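Glycerate dehydrogenase (Bacillus sp. 5mfcol3.1, PDB 6P2I) probably reduces acyclic imino acids, formed in situ by a partner oxidase, to amino acids with NADPH, and binds D-arginine beside the cofactor. Local coordinates at residues A[188-193]-A[213-218]; A[112-117]-A[246-251]. All coordinates share one frame; numbering follows the deposited sequence.

Interaction 1: residues A[188-193]-A[213-218]; sequences ELMKKS and KLLSLM
Within the Rossmann-type nucleotide-binding domain, two short helices beside the parallel sheet, 186-192 and 212-215, meet where Met190 lies against Leu214, Leu217 and Met218. Met190 is the centre of the contact. Its chain leaves beside the backbone N (chi1 -60°) and bends again at chi2 and chi3, which curls the thioether back. CE of Met190 thereby sits 3.5 Å from Leu214 O and 3.9 Å from Met218 CG. The two methionine side chains run alongside each other and point the same way, whereas Leu214 crosses Met190 at about a right angle, bringing its CD2 within 4.2 Å of Met190 CG. A flexible, unbranched methionine suits such a place, since it can bend to follow the uneven surface where a helix meets a turn; Ile196 of strand 195-198 and Leu210 also touch it. Leu217 lies in the type I beta turn from Leu215 to Met218, and its CB packs on CB of Met190. At the exposed rim, the aliphatic part of Lys191 crosses Leu217, Lys191 CG to Leu217 CB at 4.1 Å, a use of lysine that buries methylenes while the extended chain carries its amine onward. At the end of helix 186-192, Ser193 OG donates to Leu189 O, which also accepts from Ser193 N on the other face of its plane. No direct hydrogen bond joins the segments; instead a water donates to both Lys191 O (2.9 Å) and Leu217 O (2.6 Å).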
loop_
_atom_site.group_PDB
_atom_site.type_symbol
_atom_site.label_atom_id
_atom_site.label_comp_id
_atom_site.label_asym_id
_atom_site.label_seq_id
_atom_site.Cartn_x
_atom_site.Cartn_y
_atom_site.Cartn_z
ATOM N N GLU A 188 -14.155 -17.497 14.619
ATOM C CA GLU A 188 -12.767 -17.325 15.033
ATOM C C GLU A 188 -12.035 -16.356 14.117
ATOM O O GLU A 188 -11.245 -15.532 14.585
ATOM C CB GLU A 188 -12.035 -18.663 15.072
ATOM C CG GLU A 188 -10.616 -18.504 15.591
ATOM C CD GLU A 188 -9.896 -19.814 15.789
ATOM O OE1 GLU A 188 -10.483 -20.872 15.479
ATOM O OE2 GLU A 188 -8.739 -19.782 16.262
ATOM N N LEU A 189 -12.286 -16.430 12.807
ATOM C CA LEU A 189 -11.612 -15.501 11.907
ATOM C C LEU A 189 -11.927 -14.058 12.277
ATOM O O LEU A 189 -11.023 -13.215 12.343
ATOM C CB LEU A 189 -12.013 -15.768 10.458
ATOM C CG LEU A 189 -11.198 -15.044 9.385
ATOM C CD1 LEU A 189 -11.115 -15.912 8.134
ATOM C CD2 LEU A 189 -11.758 -13.638 9.041
ATOM N N MET A 190 -13.206 -13.758 12.523
ATOM C CA MET A 190 -13.590 -12.392 12.862
ATOM C C MET A 190 -12.997 -11.965 14.198
ATOM O O MET A 190 -12.641 -10.796 14.363
ATOM C CB MET A 190 -15.115 -12.251 12.888
ATOM C CG MET A 190 -15.800 -12.584 11.557
ATOM S SD MET A 190 -15.271 -11.537 10.193
ATOM C CE MET A 190 -16.072 -9.985 10.606
ATOM N N LYS A 191 -12.869 -12.895 15.151
ATOM C CA LYS A 191 -12.347 -12.540 16.467
ATOM C C LYS A 191 -10.842 -12.306 16.433
ATOM O O LYS A 191 -10.334 -11.414 17.123
ATOM C CB LYS A 191 -12.671 -13.637 17.479
ATOM C CG LYS A 191 -14.112 -13.687 17.954
ATOM C CD LYS A 191 -14.308 -14.880 18.879
ATOM C CE LYS A 191 -15.725 -14.965 19.411
ATOM N NZ LYS A 191 -15.993 -16.297 20.029
ATOM N N LYS A 192 -10.107 -13.104 15.657
ATOM C CA LYS A 192 -8.654 -13.143 15.790
ATOM C C LYS A 192 -7.915 -12.303 14.756
ATOM O O LYS A 192 -6.727 -12.024 14.954
ATOM C CB LYS A 192 -8.149 -14.589 15.698
ATOM C CG LYS A 192 -8.706 -15.538 16.759
ATOM C CD LYS A 192 -8.275 -15.149 18.158
ATOM C CE LYS A 192 -7.739 -16.358 18.919
ATOM N NZ LYS A 192 -8.693 -17.504 18.928
ATOM N N SER A 193 -8.569 -11.885 13.675
ATOM C CA SER A 193 -7.862 -11.201 12.599
ATOM C C SER A 193 -7.628 -9.734 12.925
ATOM O O SER A 193 -8.526 -9.028 13.392
ATOM C CB SER A 193 -8.634 -11.297 11.281
ATOM O OG SER A 193 -8.830 -12.645 10.899
ATOM N N LYS A 213 -23.903 -9.423 13.506
ATOM C CA LYS A 213 -23.314 -10.147 14.632
ATOM C C LYS A 213 -21.832 -10.418 14.403
ATOM O O LYS A 213 -20.998 -10.156 15.279
ATOM C CB LYS A 213 -24.068 -11.459 14.862
ATOM C CG LYS A 213 -23.630 -12.224 16.101
ATOM N N LEU A 214 -21.482 -10.946 13.228
ATOM C CA LEU A 214 -20.081 -11.248 12.945
ATOM C C LEU A 214 -19.233 -9.985 12.935
ATOM O O LEU A 214 -18.102 -9.984 13.438
ATOM C CB LEU A 214 -19.958 -11.981 11.610
ATOM C CG LEU A 214 -20.389 -13.445 11.653
ATOM C CD1 LEU A 214 -20.394 -14.035 10.242
ATOM C CD2 LEU A 214 -19.487 -14.245 12.583
ATOM N N LEU A 215 -19.753 -8.899 12.353
ATOM C CA LEU A 215 -19.013 -7.641 12.351
ATOM C C LEU A 215 -18.765 -7.132 13.769
ATOM O O LEU A 215 -17.745 -6.485 14.029
ATOM C CB LEU A 215 -19.768 -6.592 11.533
ATOM C CG LEU A 215 -19.803 -6.800 10.016
ATOM C CD1 LEU A 215 -20.882 -5.938 9.400
ATOM C CD2 LEU A 215 -18.439 -6.491 9.399
ATOM N N SER A 216 -19.671 -7.417 14.699
ATOM C CA SER A 216 -19.490 -6.939 16.066
ATOM C C SER A 216 -18.360 -7.651 16.789
ATOM O O SER A 216 -17.970 -7.213 17.878
ATOM C CB SER A 216 -20.779 -7.104 16.865
ATOM O OG SER A 216 -20.978 -8.459 17.233
ATOM N N LEU A 217 -17.827 -8.731 16.222
ATOM C CA LEU A 217 -16.737 -9.465 16.854
ATOM C C LEU A 217 -15.359 -8.913 16.508
ATOM O O LEU A 217 -14.374 -9.318 17.143
ATOM C CB LEU A 217 -16.797 -10.943 16.465
ATOM C CG LEU A 217 -18.115 -11.676 16.727
ATOM C CD1 LEU A 217 -18.053 -13.052 16.100
ATOM C CD2 LEU A 217 -18.395 -11.777 18.219
ATOM N N MET A 218 -15.270 -7.994 15.540
ATOM C CA MET A 218 -13.982 -7.495 15.065
ATOM C C MET A 218 -13.177 -6.858 16.186
ATOM O O MET A 218 -13.724 -6.325 17.156
ATOM C CB MET A 218 -14.178 -6.478 13.934
ATOM C CG MET A 218 -15.040 -6.989 12.799
ATOM S SD MET A 218 -14.679 -6.302 11.180
ATOM C CE MET A 218 -15.657 -4.786 11.214
HETATM O O HOH W 1 -12.149 -9.593 18.486
#

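Interaction 2: residues A[112-117]-A[246-251]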
loop_
_atom_site.group_PDB
_atom_site.type_symbol
_atom_site.label_atom_id
_atom_site.label_comp_id
_atom_site.label_asym_id
_atom_site.label_seq_id
_atom_site.Cartn_x
_atom_site.Cartn_y
_atom_site.Cartn_z
ATOM N N ALA A 112 -3.298 2.207 2.578
ATOM C CA ALA A 112 -3.983 3.494 2.511
ATOM C C ALA A 112 -4.827 3.731 3.758
ATOM O O ALA A 112 -4.888 4.853 4.274
ATOM C CB ALA A 112 -4.848 3.555 1.246
ATOM N N VAL A 113 -5.482 2.681 4.263
ATOM C CA VAL A 113 -6.229 2.804 5.513
ATOM C C VAL A 113 -5.273 2.979 6.684
ATOM O O VAL A 113 -5.422 3.900 7.500
ATOM C CB VAL A 113 -7.128 1.573 5.726
ATOM C CG1 VAL A 113 -7.760 1.600 7.118
ATOM C CG2 VAL A 113 -8.216 1.482 4.641
ATOM N N ASN A 114 -4.277 2.090 6.780
ATOM C CA ASN A 114 -3.420 2.050 7.957
ATOM C C ASN A 114 -2.646 3.345 8.121
ATOM O O ASN A 114 -2.477 3.833 9.242
ATOM C CB ASN A 114 -2.450 0.870 7.862
ATOM C CG ASN A 114 -2.766 -0.208 8.856
ATOM O OD1 ASN A 114 -3.927 -0.407 9.218
ATOM N ND2 ASN A 114 -1.734 -0.908 9.325
ATOM N N ARG A 115 -2.170 3.912 7.019
ATOM C CA ARG A 115 -1.340 5.106 7.068
ATOM C C ARG A 115 -2.159 6.377 6.889
ATOM O O ARG A 115 -1.585 7.472 6.889
ATOM C CB ARG A 115 -0.236 5.028 5.990
ATOM C CG ARG A 115 0.694 3.802 6.063
ATOM C CD ARG A 115 1.270 3.706 7.451
ATOM N NE ARG A 115 2.212 2.611 7.685
ATOM C CZ ARG A 115 3.521 2.778 7.907
ATOM N NH1 ARG A 115 4.071 3.971 7.821
ATOM N NH2 ARG A 115 4.287 1.739 8.198
ATOM N N LYS A 116 -3.484 6.252 6.739
ATOM C CA LYS A 116 -4.380 7.394 6.541
ATOM C C LYS A 116 -3.866 8.290 5.426
ATOM O O LYS A 116 -3.774 9.513 5.564
ATOM C CB LYS A 116 -4.579 8.178 7.841
ATOM C CG LYS A 116 -5.307 7.398 8.928
ATOM C CD LYS A 116 -5.601 8.268 10.154
ATOM C CE LYS A 116 -6.322 7.470 11.231
ATOM N NZ LYS A 116 -5.455 6.418 11.837
ATOM N N ILE A 117 -3.561 7.655 4.288
ATOM C CA ILE A 117 -2.956 8.354 3.155
ATOM C C ILE A 117 -3.803 9.548 2.722
ATOM O O ILE A 117 -3.267 10.607 2.373
ATOM C CB ILE A 117 -2.724 7.371 1.993
ATOM C CG1 ILE A 117 -1.626 6.361 2.360
ATOM C CG2 ILE A 117 -2.351 8.120 0.718
ATOM C CD1 ILE A 117 -0.211 6.978 2.451
ATOM N N ARG A 246 -15.688 1.602 15.736
ATOM C CA ARG A 246 -15.528 0.312 16.398
ATOM C C ARG A 246 -14.435 -0.547 15.767
ATOM O O ARG A 246 -14.041 -1.555 16.369
ATOM C CB ARG A 246 -16.859 -0.448 16.405
ATOM C CG ARG A 246 -17.869 0.091 17.416
ATOM C CD ARG A 246 -17.535 -0.393 18.821
ATOM N NE ARG A 246 -17.763 -1.830 18.984
ATOM C CZ ARG A 246 -16.820 -2.709 19.321
ATOM N NH1 ARG A 246 -17.127 -3.995 19.445
ATOM N NH2 ARG A 246 -15.568 -2.310 19.524
ATOM N N ILE A 247 -13.947 -0.183 14.577
ATOM C CA ILE A 247 -12.727 -0.732 13.990
ATOM C C ILE A 247 -11.886 0.433 13.477
ATOM O O ILE A 247 -12.302 1.588 13.538
ATOM C CB ILE A 247 -13.005 -1.744 12.854
ATOM C CG1 ILE A 247 -13.721 -1.074 11.684
ATOM C CG2 ILE A 247 -13.791 -2.921 13.380
ATOM C CD1 ILE A 247 -13.751 -1.931 10.425
ATOM N N ARG A 248 -10.693 0.119 12.963
ATOM C CA ARG A 248 -9.804 1.181 12.496
ATOM C C ARG A 248 -10.290 1.782 11.181
ATOM O O ARG A 248 -10.289 3.008 11.011
ATOM C CB ARG A 248 -8.376 0.663 12.342
ATOM C CG ARG A 248 -7.450 1.676 11.684
ATOM C CD ARG A 248 -6.031 1.161 11.635
ATOM N NE ARG A 248 -5.523 0.927 12.981
ATOM C CZ ARG A 248 -4.662 -0.034 13.299
ATOM N NH1 ARG A 248 -4.211 -0.859 12.361
ATOM N NH2 ARG A 248 -4.261 -0.175 14.555
ATOM N N GLY A 249 -10.678 0.941 10.232
ATOM C CA GLY A 249 -11.167 1.451 8.961
ATOM C C GLY A 249 -11.447 0.326 7.991
ATOM O O GLY A 249 -11.277 -0.858 8.301
ATOM N N ALA A 250 -11.894 0.716 6.796
ATOM C CA ALA A 250 -12.206 -0.249 5.757
ATOM C C ALA A 250 -11.708 0.254 4.411
ATOM O O ALA A 250 -11.739 1.456 4.131
ATOM C CB ALA A 250 -13.713 -0.522 5.673
ATOM N N GLY A 251 -11.252 -0.678 3.583
ATOM C CA GLY A 251 -10.884 -0.369 2.217
ATOM C C GLY A 251 -11.816 -1.130 1.301
ATOM O O GLY A 251 -11.836 -2.367 1.331
#
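Val113, in the last turn of helix 99-114, comes closest to strand 249-252 at Gly249, their CA atoms 6.2 Å apart, just before the helix ends in a Schellman motif at Lys116. The positive phi of Lys116 turns the chain there, with Lys116 N bonded to Val113 O and Ile117 N to Ala112 O, and helix 117-125 starts at once. The contact thus seats a helix end on the parallel sheet of the Rossmann-type NADP-binding domain, next to where Ala112 and Arg115 meet the second subunit. The two valine branches are spread along the strand: Val113 CG1 rests on Gly249 CA at 3.9 Å, and Val113 CG2 on Ala250 O at 3.6 Å. Gly249, having no side chain, lets the valine sit directly on its backbone. Ala250 points its methyl away, and Leu242 of helix 235-243 touches it. Beside the valine, Arg248 extends with CG anti to N (chi1 172°), then bends at chi3, which turns the guanidinium toward Asn114. Arg248 NH1 donates to Asn114 OD1 over 3.2 Å, with an N-H...O angle of 147°. The oxygen lies near the guanidinium plane, but the donor stands above the amide plane, and the two flat groups are turned 69° apart. Val223 of strand 223-226 touches Val113, Asn114 and Arg248 alike. Asn114 is a fitting partner, a neutral amide accepting from a cation at a buried helix end. Because the donor misses the lone pair, this bond is probably not optimal; Val113 and Arg248 supply most of the buried surface.

The centres of the two contacts lie about 17 Å apart in the cofactor-binding domain, on the same side of the chain's centre. Along the chain the order is 112-117, 188-193, 213-218, 246-251, so interaction 1 is nested inside the loop that interaction 2 closes. Both adjoin the seven-stranded parallel sheet: helix 186-192 precedes and helix 212-215 follows strand 195-198, while helix 99-114 packs on strand 249-252. They meet where Met218 CE touches Ile247 CG2 at 3.4 Å. Interaction 1 thus joins two connecting helices and touches no other chain, whereas interaction 2 ties to the same sheet a helix bordering the dimer interface, where Arg115 bonds to backbone oxygens of Ala101 and Ala276 of the second subunit.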